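Local coordinates for protein 16S rRNA (guanine(1405)-N(7))-methyltransferase (Klebsiella pneumoniae, PDB 6PI9) that probably methylates the N7 position of guanine 1405 in 16S ribosomal RNA, using S-adenosyl-L-methionine, and so confers resistance to aminoglycosides, at residues V223-E226 / K227-D231. Numbering follows the deposited sequence.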
ATOM      1  N   VAL A 223     -12.806   8.418   0.572  1.00 44.64           N
ATOM      2  CA  VAL A 223     -13.183   9.054  -0.683  1.00 51.08           C
ATOM      3  C   VAL A 223     -14.209   8.198  -1.456  1.00 53.61           C
ATOM      4  O   VAL A 223     -14.512   8.468  -2.634  1.00 49.11           O
ATOM      5  CB  VAL A 223     -11.901   9.335  -1.481  1.00 45.88           C
ATOM      6  CG1 VAL A 223     -10.900  10.132  -0.563  1.00 49.50           C
ATOM      7  CG2 VAL A 223     -11.279   8.026  -1.944  1.00 47.27           C
ATOM      8  N   GLY A 224     -14.749   7.146  -0.829  1.00 42.45           N
ATOM      9  CA  GLY A 224     -15.772   6.367  -1.537  1.00 41.42           C
ATOM     10  C   GLY A 224     -15.254   5.290  -2.447  1.00 39.32           C
ATOM     11  O   GLY A 224     -15.838   5.044  -3.539  1.00 37.95           O
ATOM     12  N   MET A 225     -14.169   4.613  -2.037  1.00 39.12           N
ATOM     13  CA  MET A 225     -13.545   3.590  -2.876  1.00 37.21           C
ATOM     14  C   MET A 225     -14.485   2.440  -3.170  1.00 38.33           C
ATOM     15  O   MET A 225     -14.480   1.904  -4.291  1.00 36.14           O
ATOM     16  CB  MET A 225     -12.277   3.064  -2.201  1.00 40.97           C
ATOM     17  CG  MET A 225     -11.165   4.057  -2.338  1.00 48.55           C
ATOM     18  SD  MET A 225     -11.228   4.635  -4.050  1.00 50.32           S
ATOM     19  CE  MET A 225     -10.888   3.178  -5.041  1.00 50.46           C
ATOM     20  N   GLU A 226     -15.286   2.019  -2.180  1.00 38.28           N
ATOM     21  CA  GLU A 226     -16.143   0.853  -2.404  1.00 39.82           C
ATOM     22  C   GLU A 226     -17.104   1.104  -3.564  1.00 43.79           C
ATOM     23  O   GLU A 226     -17.235   0.286  -4.482  1.00 39.52           O
ATOM     24  CB  GLU A 226     -16.930   0.514  -1.147  1.00 46.49           C
ATOM     25  CG  GLU A 226     -17.722  -0.792  -1.229  1.00 50.75           C
ATOM     26  CD  GLU A 226     -18.497  -1.050   0.076  1.00 56.55           C
ATOM     27  OE1 GLU A 226     -19.575  -1.697   0.041  1.00 63.38           O
ATOM     28  OE2 GLU A 226     -18.061  -0.519   1.122  1.00 50.96           O
ATOM     29  N   LYS A 227     -17.834   2.216  -3.510  1.00 37.83           N
ATOM     30  CA  LYS A 227     -18.730   2.530  -4.618  1.00 37.00           C
ATOM     31  C   LYS A 227     -17.971   2.721  -5.909  1.00 35.01           C
ATOM     32  O   LYS A 227     -18.470   2.388  -6.998  1.00 34.00           O
ATOM     33  CB  LYS A 227     -19.557   3.791  -4.302  1.00 40.22           C
ATOM     34  CG  LYS A 227     -20.603   4.071  -5.409  1.00 43.21           C
ATOM     35  CD  LYS A 227     -21.141   5.499  -5.374  1.00 56.14           C
ATOM     36  CE  LYS A 227     -21.692   5.901  -6.785  1.00 61.63           C
ATOM     37  NZ  LYS A 227     -22.621   4.815  -7.299  1.00 61.38           N
ATOM     38  N   HIS A 228     -16.769   3.290  -5.847  1.00 34.65           N
ATOM     39  CA  HIS A 228     -16.049   3.494  -7.097  1.00 33.06           C
ATOM     40  C   HIS A 228     -15.674   2.159  -7.753  1.00 32.69           C
ATOM     41  O   HIS A 228     -15.812   1.990  -8.977  1.00 31.80           O
ATOM     42  CB  HIS A 228     -14.778   4.307  -6.832  1.00 34.92           C
ATOM     43  CG  HIS A 228     -14.081   4.663  -8.086  1.00 44.17           C
ATOM     44  ND1 HIS A 228     -14.609   5.573  -8.976  1.00 45.56           N
ATOM     45  CD2 HIS A 228     -12.921   4.223  -8.627  1.00 44.96           C
ATOM     46  CE1 HIS A 228     -13.795   5.685 -10.011  1.00 43.35           C
ATOM     47  NE2 HIS A 228     -12.773   4.875  -9.826  1.00 43.98           N
ATOM     48  N   TYR A 229     -15.162   1.211  -6.957  1.00 31.74           N
ATOM     49  CA  TYR A 229     -14.857  -0.131  -7.482  1.00 30.55           C
ATOM     50  C   TYR A 229     -16.109  -0.836  -8.005  1.00 33.26           C
ATOM     51  O   TYR A 229     -16.060  -1.571  -9.016  1.00 31.34           O
ATOM     52  CB  TYR A 229     -14.250  -0.969  -6.360  1.00 31.33           C
ATOM     53  CG  TYR A 229     -12.828  -0.602  -6.080  1.00 31.17           C
ATOM     54  CD1 TYR A 229     -11.965  -0.311  -7.131  1.00 31.98           C
ATOM     55  CD2 TYR A 229     -12.328  -0.616  -4.764  1.00 35.74           C
ATOM     56  CE1 TYR A 229     -10.630  -0.002  -6.862  1.00 34.13           C
ATOM     57  CE2 TYR A 229     -11.000  -0.321  -4.481  1.00 32.60           C
ATOM     58  CZ  TYR A 229     -10.168  -0.000  -5.542  1.00 38.90           C
ATOM     59  OH  TYR A 229      -8.817   0.276  -5.279  1.00 42.35           O
ATOM     60  N   ALA A 230     -17.204  -0.733  -7.258  1.00 31.86           N
ATOM     61  CA  ALA A 230     -18.458  -1.363  -7.693  1.00 31.94           C
ATOM     62  C   ALA A 230     -18.909  -0.824  -9.049  1.00 36.10           C
ATOM     63  O   ALA A 230     -19.275  -1.589  -9.961  1.00 34.62           O
ATOM     64  CB  ALA A 230     -19.543  -1.126  -6.623  1.00 33.90           C
ATOM     65  N   ASP A 231     -18.904   0.500  -9.205  1.00 36.41           N
ATOM     66  CA  ASP A 231     -19.313   1.080 -10.478  1.00 35.87           C
ATOM     67  C   ASP A 231     -18.395   0.618 -11.591  1.00 34.14           C
ATOM     68  O   ASP A 231     -18.848   0.324 -12.717  1.00 33.40           O
ATOM     69  CB  ASP A 231     -19.280   2.608 -10.439  1.00 35.44           C
ATOM     70  CG  ASP A 231     -20.352   3.238  -9.567  1.00 40.82           C
ATOM     71  OD1 ASP A 231     -21.401   2.637  -9.243  1.00 39.32           O
ATOM     72  OD2 ASP A 231     -20.100   4.405  -9.203  1.00 43.55           O
TER
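M225 and Y229, one turn apart at the start of helix 225-236, meet through both backbone and side chain. Y229 N donates to M225 O at 2.8 Å in an almost straight bond (173° at the hydrogen), while the M225 methyl lies over one face of the phenol ring, displaced toward its rim, with CE 3.3 Å from Y229 CZ. With M225 chi2 at -44° and chi3 at -63°, the thioether chain bends forward along the helix, which brings CE over that face. This CH-pi contact is accompanied by a more distant Met-aromatic one, SD standing 5.2 Å from the centroid of the Y229 ring.

Two more i to i+4 bonds begin the helix: G224, the N-cap residue, accepts H228 N through its O at 3.0 Å, and E226 O takes A230 N at 3.0 Å. Three polar side-chain atoms, E226 OE1, H228 NE2 and Y229 OH, find partners outside this stretch. Y229 OH is hydrogen-bonded to R216, and E226 OE1 forms a salt bridge with R246. H228 NE2 reaches V223 O of the second subunit, a bond returned by the H228 of that subunit. On the exposed side, K227 NZ forms a salt bridge with D231 OD1 at 3.2 Å, met on the syn lone pair of that oxygen, and a weak hydrogen bond to D231 OD2.

The start of helix 225-236 lies between the Rossmann-type sheet and the interface with the second subunit: E226 packs on L253 and A230 on Y255 of strand 252-259, Y229 meets F213 of strand 208-214, and M225 and H228 touch their counterparts there.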